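Side-chain contacts in putative oxidoreductase (Pseudomonas putida, PDB 3L6D), which probably acts as an NADP-dependent oxidoreductase, pairing a Rossmann-type dinucleotide-binding domain with a helical domain like that of reductive aminases: residues B[228-232]-B[233-237]; B[282-285]-B[286-290]; B[57-60]-B[61-65]; B[86-89]-B[90-94]; B[250-253]-B[254-258]. All blocks are in the same frame, centred on the assembly; numbering follows the deposited sequence.

Interaction 1 of 5, residues B[228-232]-B[233-237]; sequences RRLET and QDFKG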
loop_
_atom_site.group_PDB
_atom_site.type_symbol
_atom_site.label_atom_id
_atom_site.label_comp_id
_atom_site.label_asym_id
_atom_site.label_seq_id
_atom_site.Cartn_x
_atom_site.Cartn_y
_atom_site.Cartn_z
ATOM N N ARG B 228 10.117 10.214 5.629
ATOM C CA ARG B 228 11.028 11.353 5.680
ATOM C C ARG B 228 10.705 12.219 6.909
ATOM O O ARG B 228 11.600 12.659 7.635
ATOM C CB ARG B 228 10.964 12.166 4.351
ATOM C CG ARG B 228 11.889 13.391 4.299
ATOM C CD ARG B 228 11.525 14.435 3.183
ATOM N NE ARG B 228 10.306 15.198 3.475
ATOM C CZ ARG B 228 10.248 16.272 4.265
ATOM N NH1 ARG B 228 11.346 16.726 4.863
ATOM N NH2 ARG B 228 9.089 16.893 4.474
ATOM N N ARG B 229 9.427 12.436 7.167
ATOM C CA ARG B 229 9.012 13.183 8.334
ATOM C C ARG B 229 9.285 12.455 9.637
ATOM O O ARG B 229 9.691 13.093 10.607
ATOM C CB ARG B 229 7.549 13.579 8.223
ATOM C CG ARG B 229 7.373 14.716 7.210
ATOM C CD ARG B 229 5.929 14.989 6.969
ATOM N NE ARG B 229 5.701 16.159 6.116
ATOM C CZ ARG B 229 5.659 17.418 6.546
ATOM N NH1 ARG B 229 5.852 17.696 7.828
ATOM N NH2 ARG B 229 5.414 18.406 5.690
ATOM N N LEU B 230 9.062 11.139 9.671
ATOM C CA LEU B 230 9.337 10.367 10.880
ATOM C C LEU B 230 10.834 10.369 11.226
ATOM O O LEU B 230 11.212 10.450 12.419
ATOM C CB LEU B 230 8.810 8.941 10.741
ATOM C CG LEU B 230 7.305 8.734 10.698
ATOM C CD1 LEU B 230 6.966 7.282 10.286
ATOM C CD2 LEU B 230 6.650 9.120 12.054
ATOM N N GLU B 231 11.662 10.300 10.200
ATOM C CA GLU B 231 13.091 10.393 10.333
ATOM C C GLU B 231 13.590 11.744 10.796
ATOM O O GLU B 231 14.482 11.820 11.570
ATOM C CB GLU B 231 13.767 10.002 9.041
ATOM C CG GLU B 231 13.760 8.537 8.802
ATOM C CD GLU B 231 14.311 8.153 7.492
ATOM O OE1 GLU B 231 14.541 8.986 6.650
ATOM O OE2 GLU B 231 14.540 6.991 7.294
ATOM N N THR B 232 13.033 12.807 10.271
ATOM C CA THR B 232 13.391 14.151 10.672
ATOM C C THR B 232 12.593 14.685 11.840
ATOM O O THR B 232 12.879 15.728 12.337
ATOM C CB THR B 232 13.242 15.121 9.523
ATOM O OG1 THR B 232 11.885 15.173 9.129
ATOM C CG2 THR B 232 14.029 14.690 8.359
ATOM N N GLN B 233 11.577 13.969 12.244
ATOM C CA GLN B 233 10.687 14.398 13.289
ATOM C C GLN B 233 10.031 15.735 12.967
ATOM O O GLN B 233 9.792 16.534 13.843
ATOM C CB GLN B 233 11.396 14.468 14.631
ATOM C CG GLN B 233 11.598 13.143 15.331
ATOM C CD GLN B 233 10.337 12.543 15.866
ATOM O OE1 GLN B 233 9.795 13.009 16.848
ATOM N NE2 GLN B 233 9.866 11.480 15.224
ATOM N N ASP B 234 9.720 15.954 11.709
ATOM C CA ASP B 234 9.091 17.171 11.297
ATOM C C ASP B 234 7.632 16.934 11.034
ATOM O O ASP B 234 7.269 16.376 10.045
ATOM C CB ASP B 234 9.745 17.647 10.029
ATOM C CG ASP B 234 9.093 18.840 9.473
ATOM O OD1 ASP B 234 9.391 19.193 8.340
ATOM O OD2 ASP B 234 8.265 19.420 10.166
ATOM N N PHE B 235 6.801 17.419 11.915
ATOM C CA PHE B 235 5.377 17.188 11.833
ATOM C C PHE B 235 4.595 18.476 11.546
ATOM O O PHE B 235 3.388 18.565 11.835
ATOM C CB PHE B 235 4.880 16.508 13.114
ATOM C CG PHE B 235 5.488 15.150 13.342
ATOM C CD1 PHE B 235 4.962 14.012 12.694
ATOM C CD2 PHE B 235 6.595 15.001 14.175
ATOM C CE1 PHE B 235 5.519 12.750 12.888
ATOM C CE2 PHE B 235 7.165 13.740 14.383
ATOM C CZ PHE B 235 6.622 12.604 13.733
ATOM N N LYS B 236 5.278 19.456 10.950
ATOM C CA LYS B 236 4.655 20.756 10.677
ATOM C C LYS B 236 3.477 20.535 9.743
ATOM O O LYS B 236 3.600 19.843 8.726
ATOM C CB LYS B 236 5.646 21.752 10.068
ATOM C CG LYS B 236 6.812 22.153 10.971
ATOM C CD LYS B 236 7.985 22.719 10.133
ATOM C CE LYS B 236 9.277 22.904 10.951
ATOM N NZ LYS B 236 10.448 23.304 10.092
ATOM N N GLY B 237 2.359 21.178 10.055
ATOM C CA GLY B 237 1.125 20.989 9.336
ATOM C C GLY B 237 1.062 21.815 8.084
ATOM O O GLY B 237 0.014 22.209 7.621
#
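R229 grips the chain that leaves its own helix. Its NH1 donates to the D234 carbonyl, NH1 to O 2.9 Å, coming from above the carbonyl plane instead of onto a lone pair, while the oxygen sits near the edge of the guanidinium. R229 NH1 also makes a weak bond to K236 O and a long salt bridge to D234 OD2 (3.8 Å), so this nitrogen has one good bond, one weak one and a long charge contact. An extended chain from CG to NE carries the guanidinium this far, and R228 NH2 lies over one of its faces, toward the rim. Q233 adds a hydrogen bond of its own: its NE2 reaches back to L230 O (3.3 Å), nearly straight (172°) and within both the amide and the carbonyl plane. The helix ends here. Q233 has positive phi, and D234 N bonds R229 O across five residues (3.1 Å), which turns the chain off the helix axis. Just beyond, D234 OD2 accepts from K236 N (3.1 Å), an Asx turn that holds the carboxylate beside the arginine. On the apolar side L230 CD2 meets the edge of the F235 ring, 3.9 Å from CZ. Further out, R229 NE forms salt bridges with E225 and D285, and NH2 with D238, the F235 ring makes a cation-pi contact with K291, and E231 pairs with R209 of the second subunit.

Interaction 2 of 5, residues B[282-285]-B[286-290]; sequences GDQD and IAATT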
loop_
_atom_site.group_PDB
_atom_site.type_symbol
_atom_site.label_atom_id
_atom_site.label_comp_id
_atom_site.label_asym_id
_atom_site.label_seq_id
_atom_site.Cartn_x
_atom_site.Cartn_y
_atom_site.Cartn_z
ATOM N N GLY B 282 -4.230 17.395 15.775
ATOM C CA GLY B 282 -4.976 17.925 14.617
ATOM C C GLY B 282 -4.244 18.882 13.686
ATOM O O GLY B 282 -4.424 18.829 12.451
ATOM N N ASP B 283 -3.412 19.746 14.256
ATOM C CA ASP B 283 -2.701 20.736 13.461
ATOM C C ASP B 283 -1.371 20.221 12.902
ATOM O O ASP B 283 -0.651 20.950 12.216
ATOM C CB ASP B 283 -2.482 22.024 14.268
ATOM C CG ASP B 283 -1.620 21.813 15.499
ATOM O OD1 ASP B 283 -1.379 20.654 15.890
ATOM O OD2 ASP B 283 -1.183 22.816 16.093
ATOM N N GLN B 284 -1.026 18.975 13.211
ATOM C CA GLN B 284 0.204 18.388 12.660
ATOM C C GLN B 284 -0.007 17.613 11.346
ATOM O O GLN B 284 -1.137 17.343 10.952
ATOM C CB GLN B 284 0.897 17.514 13.707
ATOM C CG GLN B 284 1.274 18.269 14.977
ATOM C CD GLN B 284 1.903 17.368 15.991
ATOM O OE1 GLN B 284 2.672 16.462 15.648
ATOM N NE2 GLN B 284 1.581 17.597 17.264
ATOM N N ASP B 285 1.096 17.280 10.680
ATOM C CA ASP B 285 1.099 16.415 9.511
ATOM C C ASP B 285 0.438 15.088 9.886
ATOM O O ASP B 285 0.510 14.631 11.044
ATOM C CB ASP B 285 2.532 16.185 9.022
ATOM C CG ASP B 285 2.602 15.372 7.721
ATOM O OD1 ASP B 285 2.598 15.981 6.626
ATOM O OD2 ASP B 285 2.691 14.124 7.780
ATOM N N ILE B 286 -0.233 14.517 8.895
ATOM C CA ILE B 286 -0.943 13.246 9.006
ATOM C C ILE B 286 -0.047 12.129 9.569
ATOM O O ILE B 286 -0.524 11.246 10.314
ATOM C CB ILE B 286 -1.582 12.895 7.650
ATOM C CG1 ILE B 286 -2.514 11.674 7.756
ATOM C CG2 ILE B 286 -0.477 12.722 6.542
ATOM C CD1 ILE B 286 -3.665 11.837 8.756
ATOM N N ALA B 287 1.253 12.200 9.286
ATOM C CA ALA B 287 2.197 11.221 9.850
ATOM C C ALA B 287 2.254 11.264 11.387
ATOM O O ALA B 287 2.729 10.307 11.986
ATOM C CB ALA B 287 3.593 11.377 9.258
ATOM N N ALA B 288 1.744 12.330 12.021
ATOM C CA ALA B 288 1.726 12.395 13.496
ATOM C C ALA B 288 0.771 11.366 14.067
ATOM O O ALA B 288 0.787 11.086 15.285
ATOM C CB ALA B 288 1.343 13.792 14.006
ATOM N N THR B 289 -0.078 10.813 13.211
ATOM C CA THR B 289 -0.921 9.683 13.601
ATOM C C THR B 289 -0.053 8.614 14.279
ATOM O O THR B 289 -0.464 7.995 15.265
ATOM C CB THR B 289 -1.665 9.074 12.393
ATOM O OG1 THR B 289 -2.499 10.068 11.790
ATOM C CG2 THR B 289 -2.562 7.893 12.827
ATOM N N THR B 290 1.146 8.393 13.730
ATOM C CA THR B 290 2.127 7.506 14.331
ATOM C C THR B 290 2.333 7.715 15.839
ATOM O O THR B 290 2.324 6.731 16.625
ATOM C CB THR B 290 3.482 7.620 13.570
ATOM O OG1 THR B 290 3.240 7.315 12.177
ATOM C CG2 THR B 290 4.467 6.619 14.099
#
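D285 and A287 form the tight centre of this turn. The carboxylate oxygen OD2 of D285 accepts from A287 N at 2.8 Å, with an N-H...O angle of 163°; the donor arrives on the anti side of the carboxylate, tilted out of its plane. Acceptance from the N-H two residues on makes this an Asx turn. D285 CG stands anti to the backbone N (chi1 -175°), which folds the acid forward over the following peptides and brings OD2 to 3.2 Å from A287 CB as well. The main-chain oxygen of the same residue takes A288 N, O to N 2.8 Å, so D285 holds two successive N-H groups, one with its side chain and one with its backbone. Beyond it the bonds keep joining residues three apart. T289 OG1 donates to I286 O (2.7 Å) and T290 OG1 to A287 O (3.0 Å), each sharing its carbonyl with the backbone N of the same threonine, so these buried hydroxyls are satisfied within the turn. The face formed by I286, A287, T289 and T290 packs against M187 and F191 of the second subunit. By contrast, the partly exposed side at Q284 is loose: its OE1 merely rests 3.4 Å from A288 CB and takes its hydrogen bond from K291 NZ. With OD2 bonded to the turn and OD1 in a salt bridge with R229, the buried carboxylate is probably stabilised in its ionised form.

Interaction 3 of 5, residues B[57-60]-B[61-65]; sequences ESVK and AALSA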
loop_
_atom_site.group_PDB
_atom_site.type_symbol
_atom_site.label_atom_id
_atom_site.label_comp_id
_atom_site.label_asym_id
_atom_site.label_seq_id
_atom_site.Cartn_x
_atom_site.Cartn_y
_atom_site.Cartn_z
ATOM N N GLU B 57 19.448 -40.744 2.352
ATOM C CA GLU B 57 18.721 -41.836 3.015
ATOM C C GLU B 57 18.094 -41.424 4.367
ATOM O O GLU B 57 17.148 -42.073 4.864
ATOM C CB GLU B 57 19.647 -43.049 3.166
ATOM C CG GLU B 57 20.782 -42.901 4.191
ATOM C CD GLU B 57 21.673 -44.149 4.258
ATOM O OE1 GLU B 57 21.331 -45.168 3.624
ATOM O OE2 GLU B 57 22.726 -44.095 4.947
ATOM N N SER B 58 18.596 -40.341 4.950
ATOM C CA SER B 58 18.171 -39.978 6.306
ATOM C C SER B 58 18.406 -38.498 6.545
ATOM O O SER B 58 19.173 -37.866 5.793
ATOM C CB SER B 58 18.985 -40.749 7.348
ATOM O OG SER B 58 20.360 -40.458 7.250
ATOM N N VAL B 59 17.773 -37.982 7.611
ATOM C CA VAL B 59 18.099 -36.646 8.150
ATOM C C VAL B 59 19.601 -36.493 8.419
ATOM O O VAL B 59 20.211 -35.533 7.962
ATOM C CB VAL B 59 17.287 -36.309 9.412
ATOM C CG1 VAL B 59 17.709 -34.936 9.997
ATOM C CG2 VAL B 59 15.773 -36.349 9.103
ATOM N N LYS B 60 20.215 -37.452 9.104
ATOM C CA LYS B 60 21.626 -37.319 9.451
ATOM C C LYS B 60 22.525 -37.251 8.222
ATOM O O LYS B 60 23.485 -36.482 8.213
ATOM C CB LYS B 60 22.106 -38.378 10.474
ATOM C CG LYS B 60 22.128 -39.832 10.006
ATOM C CD LYS B 60 22.499 -40.798 11.161
ATOM C CE LYS B 60 21.815 -42.159 10.954
ATOM N NZ LYS B 60 22.645 -42.999 10.040
ATOM N N ALA B 61 22.201 -38.021 7.183
ATOM C CA ALA B 61 22.972 -37.952 5.942
ATOM C C ALA B 61 22.868 -36.572 5.248
ATOM O O ALA B 61 23.849 -36.058 4.724
ATOM C CB ALA B 61 22.549 -39.089 4.971
ATOM N N ALA B 62 21.674 -36.019 5.233
ATOM C CA ALA B 62 21.421 -34.690 4.649
ATOM C C ALA B 62 22.195 -33.586 5.416
ATOM O O ALA B 62 22.805 -32.685 4.804
ATOM C CB ALA B 62 19.943 -34.416 4.646
ATOM N N LEU B 63 22.206 -33.691 6.756
ATOM C CA LEU B 63 22.977 -32.765 7.592
ATOM C C LEU B 63 24.459 -32.835 7.316
ATOM O O LEU B 63 25.125 -31.781 7.234
ATOM C CB LEU B 63 22.704 -32.993 9.093
ATOM C CG LEU B 63 21.289 -32.600 9.507
ATOM C CD1 LEU B 63 21.014 -33.086 10.964
ATOM C CD2 LEU B 63 21.124 -31.071 9.389
ATOM N N SER B 64 24.962 -34.064 7.117
ATOM C CA SER B 64 26.380 -34.294 6.912
ATOM C C SER B 64 26.804 -33.838 5.531
ATOM O O SER B 64 27.947 -33.404 5.328
ATOM C CB SER B 64 26.738 -35.789 7.140
ATOM O OG SER B 64 26.551 -36.131 8.517
ATOM N N ALA B 65 25.877 -33.914 4.580
ATOM C CA ALA B 65 26.231 -33.738 3.150
ATOM C C ALA B 65 26.616 -32.316 2.772
ATOM O O ALA B 65 27.293 -32.119 1.759
ATOM C CB ALA B 65 25.093 -34.204 2.246
#
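S58 caps the start of helix 59-65 through its bond to A61. The hydroxyl oxygen OG accepts from A61 N at 3.1 Å, with an N-H...O angle of 159°, and also lies 3.4 Å from A61 CB. With chi1 at 61°, OG sits between the backbone N and the carbonyl carbon and faces the first turn, as expected of an N-cap serine. An alanine here would leave A61 N without this acceptor and is likely to let the first turn fray. Backbone bonds continue from the cap: A62 N to S58 O (3.2 Å), L63 N to V59 O (3.0 Å) and S64 N to K60 O (3.0 Å), the second running nearly straight down the carbonyl. Apolar contacts are fewer. V59 and L63 lie side by side on the buried flank, pointing the same way, with CG1 of V59 3.9 Å from CD1 of L63, and on the exposed side E57 CG comes to 4.3 Å from A61 CB. The V59-L63 flank packs on V88 and L92 of helix 88-92, while V59 and A62 rest on I15 of strand 12-15 and A65 lies against S13 of the same strand.

Interaction 4 of 5, residues B[86-89]-B[90-94]; sequences PGVA and RALAH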
loop_
_atom_site.group_PDB
_atom_site.type_symbol
_atom_site.label_atom_id
_atom_site.label_comp_id
_atom_site.label_asym_id
_atom_site.label_seq_id
_atom_site.Cartn_x
_atom_site.Cartn_y
_atom_site.Cartn_z
ATOM N N PRO B 86 17.732 -40.850 14.867
ATOM C CA PRO B 86 19.013 -41.534 15.185
ATOM C C PRO B 86 20.253 -40.824 14.635
ATOM O O PRO B 86 20.343 -40.610 13.416
ATOM C CB PRO B 86 18.855 -42.924 14.536
ATOM C CG PRO B 86 17.636 -42.825 13.648
ATOM C CD PRO B 86 16.763 -41.770 14.236
ATOM N N GLY B 87 21.171 -40.443 15.531
ATOM C CA GLY B 87 22.473 -39.842 15.153
ATOM C C GLY B 87 22.421 -38.408 14.634
ATOM O O GLY B 87 23.404 -37.867 14.110
ATOM N N VAL B 88 21.264 -37.790 14.761
ATOM C CA VAL B 88 21.103 -36.430 14.302
ATOM C C VAL B 88 21.938 -35.473 15.136
ATOM O O VAL B 88 22.656 -34.656 14.577
ATOM C CB VAL B 88 19.610 -36.029 14.244
ATOM C CG1 VAL B 88 19.449 -34.513 14.023
ATOM C CG2 VAL B 88 18.959 -36.794 13.109
ATOM N N ALA B 89 21.882 -35.601 16.467
ATOM C CA ALA B 89 22.641 -34.712 17.338
ATOM C C ALA B 89 24.104 -34.656 16.906
ATOM O O ALA B 89 24.658 -33.550 16.685
ATOM C CB ALA B 89 22.519 -35.126 18.793
ATOM N N ARG B 90 24.717 -35.827 16.750
ATOM C CA ARG B 90 26.090 -35.892 16.300
ATOM C C ARG B 90 26.276 -35.197 14.933
ATOM O O ARG B 90 27.268 -34.509 14.737
ATOM C CB ARG B 90 26.606 -37.346 16.313
ATOM C CG ARG B 90 28.124 -37.514 16.394
ATOM C CD ARG B 90 28.611 -38.166 15.117
ATOM N NE ARG B 90 30.058 -38.098 14.843
ATOM C CZ ARG B 90 30.694 -37.039 14.319
ATOM N NH1 ARG B 90 30.032 -35.903 14.052
ATOM N NH2 ARG B 90 32.003 -37.099 14.082
ATOM N N ALA B 91 25.312 -35.334 14.017
ATOM C CA ALA B 91 25.461 -34.747 12.664
ATOM C C ALA B 91 25.216 -33.240 12.584
ATOM O O ALA B 91 25.533 -32.623 11.566
ATOM C CB ALA B 91 24.578 -35.485 11.660
ATOM N N LEU B 92 24.636 -32.647 13.633
ATOM C CA LEU B 92 24.552 -31.186 13.761
ATOM C C LEU B 92 25.907 -30.461 13.946
ATOM O O LEU B 92 26.013 -29.260 13.639
ATOM C CB LEU B 92 23.620 -30.821 14.937
ATOM C CG LEU B 92 22.151 -31.222 14.719
ATOM C CD1 LEU B 92 21.317 -31.048 16.002
ATOM C CD2 LEU B 92 21.502 -30.393 13.561
ATOM N N ALA B 93 26.926 -31.147 14.480
ATOM C CA ALA B 93 28.192 -30.473 14.853
ATOM C C ALA B 93 28.766 -29.764 13.622
ATOM O O ALA B 93 28.852 -30.378 12.553
ATOM C CB ALA B 93 29.231 -31.471 15.386
ATOM N N HIS B 94 29.136 -28.490 13.782
ATOM C CA HIS B 94 29.728 -27.712 12.695
ATOM C C HIS B 94 28.841 -27.531 11.464
ATOM O O HIS B 94 29.343 -27.247 10.371
ATOM C CB HIS B 94 31.064 -28.313 12.299
ATOM C CG HIS B 94 31.944 -28.565 13.468
ATOM N ND1 HIS B 94 32.240 -27.580 14.389
ATOM C CD2 HIS B 94 32.533 -29.697 13.909
ATOM C CE1 HIS B 94 33.021 -28.086 15.323
ATOM N NE2 HIS B 94 33.224 -29.365 15.048
#
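The flat groups here are the peptides of G87, V88 and A89, whose carbonyls meet the N-H groups of A91 and L92. L92 N stands well above the A89 carbonyl plane, 65° out of it and 3.2 Å from A89 O, yet lies nearly in line with the carbonyl of V88, 3.0 Å from V88 O. A91 N is shared likewise, tilted from the plane of the G87 carbonyl at 3.2 Å from its O and weakly bonded to V88 O. Two donors, each divided between two carbonyls, mark a short, tightly wound helix. The L92 side chain folds back over these peptides: chi1 of -66° swings CG beside its own backbone N and to 3.5 Å from V88 O, with CB 3.4 Å from A89 O. Its CG also approaches V88 CG1 at 4.3 Å. Cutting L92 back to an alanine would probably open a gap beside V88 and strip L63 of helix 59-65 of an apolar neighbour. A91 CB packs over the V88 and G87 oxygens, whereas R90 leads its guanidinium away. G87 is the N-cap, its positive phi easily adopted without a side chain. Helix 88-92 lies against helix 59-65 and precedes parallel strand 96-99, as one of the helical connections of a Rossmann-type nucleotide-binding fold.

Interaction 5 of 5, residues B[250-253]-B[254-258]; sequences AHIA and QSLHA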
loop_
_atom_site.group_PDB
_atom_site.type_symbol
_atom_site.label_atom_id
_atom_site.label_comp_id
_atom_site.label_asym_id
_atom_site.label_seq_id
_atom_site.Cartn_x
_atom_site.Cartn_y
_atom_site.Cartn_z
ATOM N N ALA B 250 -14.203 11.186 7.662
ATOM C CA ALA B 250 -15.612 11.125 8.081
ATOM C C ALA B 250 -16.594 11.264 6.905
ATOM O O ALA B 250 -17.643 10.606 6.899
ATOM C CB ALA B 250 -15.902 12.159 9.170
ATOM N N HIS B 251 -16.259 12.103 5.918
ATOM C CA HIS B 251 -17.093 12.299 4.730
ATOM C C HIS B 251 -17.128 11.011 3.901
ATOM O O HIS B 251 -18.203 10.587 3.432
ATOM C CB HIS B 251 -16.558 13.446 3.846
ATOM C CG HIS B 251 -16.922 14.835 4.314
ATOM N ND1 HIS B 251 -18.222 15.294 4.387
ATOM C CD2 HIS B 251 -16.140 15.883 4.681
ATOM C CE1 HIS B 251 -18.228 16.551 4.802
ATOM N NE2 HIS B 251 -16.976 16.936 4.974
ATOM N N ILE B 252 -15.950 10.402 3.707
ATOM C CA ILE B 252 -15.847 9.131 2.982
ATOM C C ILE B 252 -16.671 8.062 3.714
ATOM O O ILE B 252 -17.464 7.363 3.090
ATOM C CB ILE B 252 -14.351 8.692 2.809
ATOM C CG1 ILE B 252 -13.646 9.633 1.840
ATOM C CG2 ILE B 252 -14.238 7.234 2.304
ATOM C CD1 ILE B 252 -12.094 9.624 1.992
ATOM N N ALA B 253 -16.518 7.989 5.042
ATOM C CA ALA B 253 -17.212 6.978 5.864
ATOM C C ALA B 253 -18.724 7.145 5.810
ATOM O O ALA B 253 -19.469 6.169 5.904
ATOM C CB ALA B 253 -16.724 7.001 7.296
ATOM N N GLN B 254 -19.167 8.377 5.597
ATOM C CA GLN B 254 -20.586 8.669 5.544
ATOM C C GLN B 254 -21.223 8.242 4.198
ATOM O O GLN B 254 -22.323 7.645 4.188
ATOM C CB GLN B 254 -20.806 10.139 5.869
ATOM C CG GLN B 254 -22.169 10.464 6.355
ATOM C CD GLN B 254 -22.868 11.384 5.401
ATOM O OE1 GLN B 254 -23.806 10.981 4.707
ATOM N NE2 GLN B 254 -22.412 12.644 5.348
ATOM N N SER B 255 -20.528 8.509 3.082
ATOM C CA SER B 255 -20.979 8.041 1.761
ATOM C C SER B 255 -21.002 6.521 1.709
ATOM O O SER B 255 -21.863 5.920 1.064
ATOM C CB SER B 255 -20.058 8.547 0.665
ATOM O OG SER B 255 -19.785 9.909 0.864
ATOM N N LEU B 256 -20.028 5.905 2.363
ATOM C CA LEU B 256 -19.973 4.452 2.433
ATOM C C LEU B 256 -21.154 3.926 3.263
ATOM O O LEU B 256 -21.838 2.979 2.860
ATOM C CB LEU B 256 -18.636 3.978 3.012
ATOM C CG LEU B 256 -17.339 4.189 2.204
ATOM C CD1 LEU B 256 -16.156 3.679 2.987
ATOM C CD2 LEU B 256 -17.393 3.574 0.813
ATOM N N HIS B 257 -21.383 4.538 4.418
ATOM C CA HIS B 257 -22.529 4.165 5.268
ATOM C C HIS B 257 -23.881 4.351 4.547
ATOM O O HIS B 257 -24.708 3.432 4.554
ATOM C CB HIS B 257 -22.485 4.915 6.622
ATOM C CG HIS B 257 -21.498 4.343 7.612
ATOM N ND1 HIS B 257 -21.811 4.133 8.943
ATOM C CD2 HIS B 257 -20.211 3.934 7.461
ATOM C CE1 HIS B 257 -20.759 3.624 9.567
ATOM N NE2 HIS B 257 -19.773 3.501 8.692
ATOM N N ALA B 258 -24.098 5.513 3.918
ATOM C CA ALA B 258 -25.326 5.747 3.128
ATOM C C ALA B 258 -25.552 4.670 2.048
ATOM O O ALA B 258 -26.685 4.302 1.772
ATOM C CB ALA B 258 -25.359 7.161 2.507
#
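A250 O accepts Q254 N at 3.0 Å, with Q254 CB packed 3.4 Å from the same oxygen. One residue on, the H251 carbonyl receives the one side-chain hydrogen bond of the run, from S255. H251 O takes both S255 N (3.1 Å) and S255 OG (3.1 Å), which arrive from opposite faces of the carbonyl plane. Chi1 of S255, -46°, turns the hydroxyl back along the helix beside its own N, so the serine satisfies its OG within the preceding turn. I252 receives L256 N nearly end-on at its O (3.0 Å), and the two side chains run side by side, pointing the same way. CG2 of I252 lies 4.1 Å from CD1 of L256, while L256 CG comes within 3.3 Å of I252 O, so the leucine covers the carbonyl that its own N-H binds. A253 O accepts from H257 N, though the place of that oxygen is less sure; H257 NE2 is bonded to D267. The segment is a regular stretch of helix 242-259. A253 and I252 face helix 264-281 at F266, and A250 meets Q274 there; I252 also packs on H180 of the second subunit, and S255 and L256 on its T177.

How the interactions relate
From the N terminus the order is interaction 3, 4, 1, 5 and 2. Each joins adjoining segments, so none closes a long loop and none nests in or crosses another. Interactions 3 and 4 lie in the nucleotide-binding domain, centres 9 Å apart, where K60 and L63 meet P86 and V88 and bring two helices together. Interactions 1 and 2 are also 9 Å apart, joining the end of helix 204-232 to the turn after helix 264-281 through the R229-D285 salt bridge and a probable F235-D285 bond. Interaction 5 falls between them in sequence but lies about 22 Å from interaction 2, centre to centre. Interactions 1, 2 and 5 belong to the helical domain and touch the second subunit.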